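Local coordinates for Mlr6093 protein (Mesorhizobium loti, PDB 2QJ8), which probably acts as a zinc-dependent hydrolase of the succinylglutamate desuccinylase/aspartoacylase family, cleaving amide or ester bonds, at residues A[142-154]-A[309-323]. Sequence-based numbering, arbitrary orientation. Where two conformers were deposited one is given.
Sequences SFGPTWDCAPSII and FAIRSAMYVQGNEEV
D148 and I311 form the hydrogen-bonded pair at the middle of an antiparallel strand pairing: D148 N to I311 O spans 3.0 Å at an N-H...O angle of 177°, and I311 N returns the bond to D148 O. A150 N to F309 O and S313 N to T146 O, the latter 2.9 Å, extend the register at the two ends. The axes of strands 147-149 and 309-312 run nearly antiparallel, which confirms the sense. The pairing joins strand 147-149, in the part of the chain assigned to the catalytic family, to strand 306-312, which also pairs with strand 322-329; F309 and A310, both facing I325 of that neighbour, form a classic beta bulge.

Among the side chains, W147 is clamped on both faces. R312 CG lies 4.0 Å from the centroid of its six-membered ring and 9° off the normal, a CH-pi contact, while F143 CE2 sits over the opposite face, offset toward the rim. With CG anti to the carbonyl carbon, the indole brings its edge to I311 N and passes CZ2 within 3.5 Å of E322 O. Replacing W147 with an alanine is likely to leave R312 CG and F143 CE2 without the ring that separates them, and a gap where the indole was. In the conformer given, the guanidinium is inclined to the indole, and its NH2 pairs by charge alone with E321 OE1, which lies well out of the guanidinium plane.

Aromatic packing continues with F309, whose edge meets the face of F143 in an offset edge-to-face pair, centroids 5.9 Å apart and planes at 80°. At the F309 edge, CE1 lies 3.2 Å from S152 OG, a hydroxyl that donates to A150 O.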
ATOM      1  N   SER A 142       2.607   8.986  -8.430  1.00 34.96           N
ATOM      2  CA  SER A 142       2.086   8.277  -7.297  1.00 37.07           C
ATOM      3  C   SER A 142       0.854   8.985  -6.824  1.00 35.54           C
ATOM      4  O   SER A 142       0.952  10.092  -6.340  1.00 33.70           O
ATOM      5  CB  SER A 142       3.095   8.266  -6.164  1.00 37.74           C
ATOM      6  OG  SER A 142       2.542   7.588  -5.047  1.00 39.97           O
ATOM      7  N   PHE A 143      -0.303   8.366  -6.977  1.00 35.53           N
ATOM      8  CA  PHE A 143      -1.529   8.990  -6.483  1.00 38.75           C
ATOM      9  C   PHE A 143      -1.491   9.000  -4.935  1.00 39.12           C
ATOM     10  O   PHE A 143      -1.827  10.015  -4.309  1.00 41.51           O
ATOM     11  CB  PHE A 143      -2.749   8.252  -7.023  1.00 39.99           C
ATOM     12  CG  PHE A 143      -4.021   9.000  -6.837  1.00 38.16           C
ATOM     13  CD1 PHE A 143      -4.327  10.070  -7.675  1.00 39.70           C
ATOM     14  CD2 PHE A 143      -4.898   8.668  -5.817  1.00 37.44           C
ATOM     15  CE1 PHE A 143      -5.483  10.772  -7.522  1.00 39.93           C
ATOM     16  CE2 PHE A 143      -6.066   9.381  -5.651  1.00 32.47           C
ATOM     17  CZ  PHE A 143      -6.358  10.430  -6.520  1.00 35.11           C
ATOM     18  N   GLY A 144      -1.027   7.895  -4.347  1.00 38.52           N
ATOM     19  CA  GLY A 144      -0.878   7.736  -2.888  1.00 38.01           C
ATOM     20  C   GLY A 144      -0.941   6.242  -2.621  1.00 39.13           C
ATOM     21  O   GLY A 144      -1.859   5.605  -3.142  1.00 39.94           O
ATOM     22  N   PRO A 145       0.022   5.648  -1.842  1.00 39.32           N
ATOM     23  CA  PRO A 145      -0.070   4.173  -1.572  1.00 37.53           C
ATOM     24  C   PRO A 145      -1.197   3.767  -0.621  1.00 35.49           C
ATOM     25  O   PRO A 145      -1.465   2.590  -0.442  1.00 34.93           O
ATOM     26  CB  PRO A 145       1.260   3.806  -0.908  1.00 37.47           C
ATOM     27  CG  PRO A 145       1.952   5.009  -0.683  1.00 37.29           C
ATOM     28  CD  PRO A 145       1.175   6.233  -1.139  1.00 40.48           C
ATOM     29  N   THR A 146      -1.804   4.748   0.029  1.00 36.63           N
ATOM     30  CA  THR A 146      -2.971   4.536   0.860  1.00 33.43           C
ATOM     31  C   THR A 146      -4.273   4.664   0.049  1.00 32.50           C
ATOM     32  O   THR A 146      -5.362   4.629   0.626  1.00 30.85           O
ATOM     33  CB  THR A 146      -2.990   5.551   1.965  1.00 34.25           C
ATOM     34  OG1 THR A 146      -3.047   6.869   1.414  1.00 35.82           O
ATOM     35  CG2 THR A 146      -1.778   5.392   2.893  1.00 31.86           C
ATOM     36  N   TRP A 147      -4.170   4.846  -1.271  1.00 30.79           N
ATOM     37  CA  TRP A 147      -5.319   4.952  -2.145  1.00 30.32           C
ATOM     38  C   TRP A 147      -5.257   3.849  -3.183  1.00 30.43           C
ATOM     39  O   TRP A 147      -4.183   3.362  -3.510  1.00 31.43           O
ATOM     40  CB  TRP A 147      -5.296   6.251  -2.941  1.00 30.57           C
ATOM     41  CG  TRP A 147      -5.599   7.487  -2.239  1.00 30.58           C
ATOM     42  CD1 TRP A 147      -4.710   8.293  -1.577  1.00 34.95           C
ATOM     43  CD2 TRP A 147      -6.867   8.142  -2.169  1.00 31.26           C
ATOM     44  NE1 TRP A 147      -5.356   9.398  -1.087  1.00 35.25           N
ATOM     45  CE2 TRP A 147      -6.680   9.339  -1.446  1.00 35.17           C
ATOM     46  CE3 TRP A 147      -8.144   7.838  -2.647  1.00 30.40           C
ATOM     47  CZ2 TRP A 147      -7.734  10.221  -1.174  1.00 33.65           C
ATOM     48  CZ3 TRP A 147      -9.178   8.714  -2.396  1.00 30.95           C
ATOM     49  CH2 TRP A 147      -8.971   9.893  -1.663  1.00 29.91           C
ATOM     50  N   ASP A 148      -6.432   3.449  -3.648  1.00 29.18           N
ATOM     51  CA  ASP A 148      -6.585   2.634  -4.825  1.00 28.09           C
ATOM     52  C   ASP A 148      -7.233   3.644  -5.802  1.00 28.36           C
ATOM     53  O   ASP A 148      -8.109   4.405  -5.402  1.00 27.27           O
ATOM     54  CB  ASP A 148      -7.533   1.487  -4.578  1.00 25.80           C
ATOM     55  CG  ASP A 148      -7.452   0.421  -5.644  1.00 34.00           C
ATOM     56  OD1 ASP A 148      -6.499   0.393  -6.450  1.00 41.34           O
ATOM     57  OD2 ASP A 148      -8.346  -0.436  -5.672  1.00 39.31           O
ATOM     58  N   CYS A 149      -6.757   3.698  -7.039  1.00 28.87           N
ATOM     59  CA  CYS A 149      -7.353   4.543  -8.048  1.00 28.10           C
ATOM     60  C   CYS A 149      -7.329   3.829  -9.385  1.00 27.72           C
ATOM     61  O   CYS A 149      -6.560   2.879  -9.585  1.00 26.70           O
ATOM     62  CB  CYS A 149      -6.691   5.919  -8.122  1.00 30.99           C
ATOM     63  SG  CYS A 149      -5.049   5.970  -8.831  1.00 37.89           S
ATOM     64  N   ALA A 150      -8.185   4.289 -10.290  1.00 26.45           N
ATOM     65  CA  ALA A 150      -8.280   3.730 -11.628  1.00 27.01           C
ATOM     66  C   ALA A 150      -6.981   3.972 -12.408  1.00 28.17           C
ATOM     67  O   ALA A 150      -6.355   5.007 -12.197  1.00 27.65           O
ATOM     68  CB  ALA A 150      -9.432   4.397 -12.369  1.00 25.45           C
ATOM     69  N   PRO A 151      -6.562   3.021 -13.284  1.00 29.03           N
ATOM     70  CA  PRO A 151      -5.411   3.313 -14.169  1.00 28.81           C
ATOM     71  C   PRO A 151      -5.912   4.389 -15.117  1.00 27.60           C
ATOM     72  O   PRO A 151      -6.895   4.188 -15.825  1.00 29.24           O
ATOM     73  CB  PRO A 151      -5.133   1.986 -14.879  1.00 30.10           C
ATOM     74  CG  PRO A 151      -5.887   0.950 -14.086  1.00 31.25           C
ATOM     75  CD  PRO A 151      -7.088   1.670 -13.531  1.00 30.05           C
ATOM     76  N   SER A 152      -5.246   5.537 -15.088  1.00 28.70           N
ATOM     77  CA  SER A 152      -5.787   6.739 -15.706  1.00 27.09           C
ATOM     78  C   SER A 152      -4.784   7.841 -15.954  1.00 26.49           C
ATOM     79  O   SER A 152      -3.621   7.707 -15.643  1.00 26.09           O
ATOM     80  CB  SER A 152      -6.843   7.310 -14.711  1.00 27.12           C
ATOM     81  OG  SER A 152      -6.283   7.570 -13.433  1.00 27.25           O
ATOM     82  N   ILE A 153      -5.273   8.896 -16.601  1.00 27.63           N
ATOM     83  CA  ILE A 153      -4.595  10.151 -16.737  1.00 27.51           C
ATOM     84  C   ILE A 153      -5.560  11.175 -16.160  1.00 29.67           C
ATOM     85  O   ILE A 153      -6.741  11.121 -16.489  1.00 27.47           O
ATOM     86  CB  ILE A 153      -4.292  10.489 -18.208  1.00 28.90           C
ATOM     87  CG1 ILE A 153      -3.115   9.633 -18.703  1.00 30.10           C
ATOM     88  CG2 ILE A 153      -3.952  11.939 -18.355  1.00 27.96           C
ATOM     89  CD1 ILE A 153      -2.967   9.601 -20.165  1.00 23.63           C
ATOM     90  N   ILE A 154      -5.069  12.053 -15.281  1.00 26.02           N
ATOM     91  CA  ILE A 154      -5.854  13.157 -14.723  1.00 28.03           C
ATOM     92  C   ILE A 154      -5.394  14.409 -15.455  1.00 30.05           C
ATOM     93  O   ILE A 154      -4.203  14.723 -15.442  1.00 30.53           O
ATOM     94  CB  ILE A 154      -5.643  13.383 -13.200  1.00 30.64           C
ATOM     95  CG1 ILE A 154      -6.048  12.142 -12.402  1.00 27.07           C
ATOM     96  CG2 ILE A 154      -6.441  14.637 -12.697  1.00 28.12           C
ATOM     97  CD1 ILE A 154      -5.813  12.291 -10.915  1.00 31.26           C
ATOM     98  N   PHE A 309     -13.618   6.640  -8.679  1.00 23.88           N
ATOM     99  CA  PHE A 309     -12.358   6.821  -9.362  1.00 26.08           C
ATOM    100  C   PHE A 309     -11.246   6.433  -8.416  1.00 24.27           C
ATOM    101  O   PHE A 309     -10.346   5.734  -8.815  1.00 25.04           O
ATOM    102  CB  PHE A 309     -12.176   8.258  -9.856  1.00 26.59           C
ATOM    103  CG  PHE A 309     -10.755   8.563 -10.274  1.00 29.65           C
ATOM    104  CD1 PHE A 309     -10.286   8.134 -11.502  1.00 24.37           C
ATOM    105  CD2 PHE A 309      -9.875   9.235  -9.416  1.00 29.76           C
ATOM    106  CE1 PHE A 309      -8.996   8.396 -11.887  1.00 25.15           C
ATOM    107  CE2 PHE A 309      -8.559   9.472  -9.797  1.00 29.70           C
ATOM    108  CZ  PHE A 309      -8.130   9.057 -11.045  1.00 27.97           C
ATOM    109  N   ALA A 310     -11.312   6.907  -7.164  1.00 23.68           N
ATOM    110  CA  ALA A 310     -10.311   6.598  -6.170  1.00 24.34           C
ATOM    111  C   ALA A 310     -10.958   6.487  -4.802  1.00 25.00           C
ATOM    112  O   ALA A 310     -11.944   7.172  -4.524  1.00 24.97           O
ATOM    113  CB  ALA A 310      -9.213   7.686  -6.167  1.00 22.28           C
ATOM    114  N   ILE A 311     -10.404   5.621  -3.957  1.00 27.07           N
ATOM    115  CA  ILE A 311     -10.914   5.414  -2.599  1.00 26.76           C
ATOM    116  C   ILE A 311      -9.767   4.964  -1.696  1.00 25.63           C
ATOM    117  O   ILE A 311      -8.909   4.203  -2.135  1.00 23.93           O
ATOM    118  CB  ILE A 311     -12.113   4.429  -2.570  1.00 28.21           C
ATOM    119  CG1 ILE A 311     -12.795   4.479  -1.176  1.00 30.12           C
ATOM    120  CG2 ILE A 311     -11.683   3.009  -3.017  1.00 27.99           C
ATOM    121  CD1 ILE A 311     -14.082   3.793  -1.083  1.00 25.87           C
ATOM    122  N   ARG A 312      -9.728   5.497  -0.464  1.00 25.75           N
ATOM    123  CA  ARG A 312      -8.693   5.146   0.513  0.50 24.31           C
ATOM    124  C   ARG A 312      -8.823   3.731   0.991  1.00 24.13           C
ATOM    125  O   ARG A 312      -9.932   3.177   1.011  1.00 26.06           O
ATOM    126  CB  ARG A 312      -8.768   5.998   1.788  0.50 23.06           C
ATOM    127  CG  ARG A 312      -8.223   7.368   1.694  0.50 28.98           C
ATOM    128  CD  ARG A 312      -7.994   7.938   3.119  0.50 26.97           C
ATOM    129  NE  ARG A 312      -7.707   9.375   3.115  0.50 27.28           N
ATOM    130  CZ  ARG A 312      -6.571   9.946   2.695  0.50 27.77           C
ATOM    131  NH1 ARG A 312      -5.551   9.241   2.210  0.50 37.01           N
ATOM    132  NH2 ARG A 312      -6.468  11.272   2.737  0.50 32.15           N
ATOM    133  N   SER A 313      -7.692   3.161   1.410  1.00 23.63           N
ATOM    134  CA  SER A 313      -7.638   1.850   2.033  1.00 25.49           C
ATOM    135  C   SER A 313      -8.050   2.082   3.472  1.00 24.55           C
ATOM    136  O   SER A 313      -8.075   3.231   3.932  1.00 24.53           O
ATOM    137  CB  SER A 313      -6.210   1.319   2.029  1.00 27.42           C
ATOM    138  OG  SER A 313      -5.720   1.276   0.693  1.00 42.92           O
ATOM    139  N   ALA A 314      -8.397   1.016   4.172  1.00 23.90           N
ATOM    140  CA  ALA A 314      -8.742   1.117   5.597  1.00 24.24           C
ATOM    141  C   ALA A 314      -7.541   1.710   6.348  1.00 25.71           C
ATOM    142  O   ALA A 314      -6.421   1.161   6.310  1.00 24.43           O
ATOM    143  CB  ALA A 314      -9.133  -0.218   6.156  1.00 24.57           C
HETATM  144  N   MSE A 315      -7.747   2.871   6.972  1.00 25.15           N
HETATM  145  CA  MSE A 315      -6.658   3.596   7.616  0.50 25.31           C
HETATM  146  C   MSE A 315      -7.218   4.625   8.566  1.00 23.53           C
HETATM  147  O   MSE A 315      -8.386   4.969   8.459  1.00 24.14           O
HETATM  148  CB  MSE A 315      -5.864   4.368   6.542  0.50 26.23           C
HETATM  149  CG  MSE A 315      -6.677   5.536   5.874  0.50 23.16           C
HETATM  150 SE   MSE A 315      -5.723   6.598   4.569  0.37 29.96          SE
HETATM  151  CE  MSE A 315      -4.105   7.008   5.625  0.50 23.55           C
ATOM    152  N   TYR A 316      -6.348   5.160   9.420  1.00 23.99           N
ATOM    153  CA  TYR A 316      -6.715   6.252  10.325  0.50 23.88           C
ATOM    154  C   TYR A 316      -6.739   7.572   9.533  1.00 23.33           C
ATOM    155  O   TYR A 316      -5.811   7.860   8.796  1.00 24.82           O
ATOM    156  CB  TYR A 316      -5.706   6.395  11.471  0.50 23.26           C
ATOM    157  CG  TYR A 316      -5.641   5.227  12.426  0.50 22.07           C
ATOM    158  CD1 TYR A 316      -6.743   4.867  13.178  0.50 19.25           C
ATOM    159  CD2 TYR A 316      -4.453   4.513  12.611  0.50 18.56           C
ATOM    160  CE1 TYR A 316      -6.676   3.820  14.067  0.50 22.58           C
ATOM    161  CE2 TYR A 316      -4.386   3.469  13.486  0.50 21.68           C
ATOM    162  CZ  TYR A 316      -5.491   3.127  14.207  0.50 21.06           C
ATOM    163  OH  TYR A 316      -5.404   2.092  15.076  0.50 25.22           O
ATOM    164  N   VAL A 317      -7.788   8.366   9.692  1.00 25.07           N
ATOM    165  CA  VAL A 317      -7.875   9.668   8.997  1.00 26.31           C
ATOM    166  C   VAL A 317      -8.166  10.731  10.032  1.00 26.88           C
ATOM    167  O   VAL A 317      -8.749  10.444  11.070  1.00 28.50           O
ATOM    168  CB  VAL A 317      -9.000   9.754   7.906  1.00 23.21           C
ATOM    169  CG1 VAL A 317      -8.673   8.858   6.688  1.00 25.81           C
ATOM    170  CG2 VAL A 317     -10.378   9.480   8.505  1.00 23.80           C
ATOM    171  N   GLN A 318      -7.743  11.952   9.735  1.00 28.27           N
ATOM    172  CA  GLN A 318      -8.073  13.125  10.538  1.00 29.07           C
ATOM    173  C   GLN A 318      -9.377  13.673   9.996  1.00 30.24           C
ATOM    174  O   GLN A 318      -9.906  13.187   8.981  1.00 31.97           O
ATOM    175  CB  GLN A 318      -6.977  14.204  10.441  1.00 30.28           C
ATOM    176  CG  GLN A 318      -5.650  13.851  11.121  1.00 37.19           C
ATOM    177  CD  GLN A 318      -5.758  13.722  12.645  1.00 42.43           C
ATOM    178  OE1 GLN A 318      -6.769  14.106  13.264  1.00 49.87           O
ATOM    179  NE2 GLN A 318      -4.706  13.169  13.261  1.00 45.94           N
ATOM    180  N   GLY A 319      -9.918  14.670  10.687  1.00 29.37           N
ATOM    181  CA  GLY A 319     -11.117  15.351  10.235  1.00 29.98           C
ATOM    182  C   GLY A 319     -10.825  16.075   8.936  1.00 31.09           C
ATOM    183  O   GLY A 319      -9.683  16.514   8.691  1.00 30.65           O
ATOM    184  N   ASN A 320     -11.849  16.134   8.080  1.00 34.54           N
ATOM    185  CA  ASN A 320     -11.793  16.803   6.780  1.00 34.48           C
ATOM    186  C   ASN A 320     -10.753  16.269   5.773  1.00 34.39           C
ATOM    187  O   ASN A 320     -10.295  17.017   4.889  1.00 35.90           O
ATOM    188  CB  ASN A 320     -11.606  18.312   7.005  1.00 36.12           C
ATOM    189  CG  ASN A 320     -12.184  19.139   5.875  1.00 42.19           C
ATOM    190  OD1 ASN A 320     -13.403  19.327   5.794  1.00 50.43           O
ATOM    191  ND2 ASN A 320     -11.311  19.641   4.992  1.00 43.42           N
ATOM    192  N   GLU A 321     -10.365  14.994   5.898  1.00 32.37           N
ATOM    193  CA  GLU A 321      -9.452  14.391   4.943  1.00 33.47           C
ATOM    194  C   GLU A 321     -10.258  13.725   3.862  1.00 30.80           C
ATOM    195  O   GLU A 321     -11.275  13.128   4.167  1.00 29.55           O
ATOM    196  CB  GLU A 321      -8.556  13.325   5.544  1.00 34.50           C
ATOM    197  CG  GLU A 321      -7.342  13.854   6.247  1.00 42.97           C
ATOM    198  CD  GLU A 321      -6.342  12.756   6.473  1.00 42.32           C
ATOM    199  OE1 GLU A 321      -5.801  12.210   5.476  1.00 56.59           O
ATOM    200  OE2 GLU A 321      -6.090  12.451   7.648  1.00 41.73           O
ATOM    201  N   GLU A 322      -9.749  13.795   2.631  1.00 30.95           N
ATOM    202  CA  GLU A 322     -10.403  13.230   1.465  1.00 34.01           C
ATOM    203  C   GLU A 322     -10.287  11.715   1.558  1.00 31.16           C
ATOM    204  O   GLU A 322      -9.215  11.181   1.798  1.00 32.47           O
ATOM    205  CB  GLU A 322      -9.791  13.750   0.140  1.00 34.44           C
ATOM    206  CG  GLU A 322     -10.027  15.260  -0.152  1.00 39.94           C
ATOM    207  CD  GLU A 322      -9.566  15.703  -1.576  1.00 43.00           C
ATOM    208  OE1 GLU A 322      -8.707  15.023  -2.217  1.00 44.31           O
ATOM    209  OE2 GLU A 322     -10.069  16.759  -2.040  1.00 56.70           O
ATOM    210  N   VAL A 323     -11.413  11.037   1.423  1.00 29.21           N
ATOM    211  CA  VAL A 323     -11.445   9.579   1.534  1.00 26.30           C
ATOM    212  C   VAL A 323     -11.882   8.875   0.277  1.00 22.52           C
ATOM    213  O   VAL A 323     -11.641   7.712   0.152  1.00 23.44           O
ATOM    214  CB  VAL A 323     -12.278   9.112   2.747  1.00 24.05           C
ATOM    215  CG1 VAL A 323     -11.607   9.597   4.030  1.00 24.77           C
ATOM    216  CG2 VAL A 323     -13.741   9.571   2.639  1.00 22.49           C
TER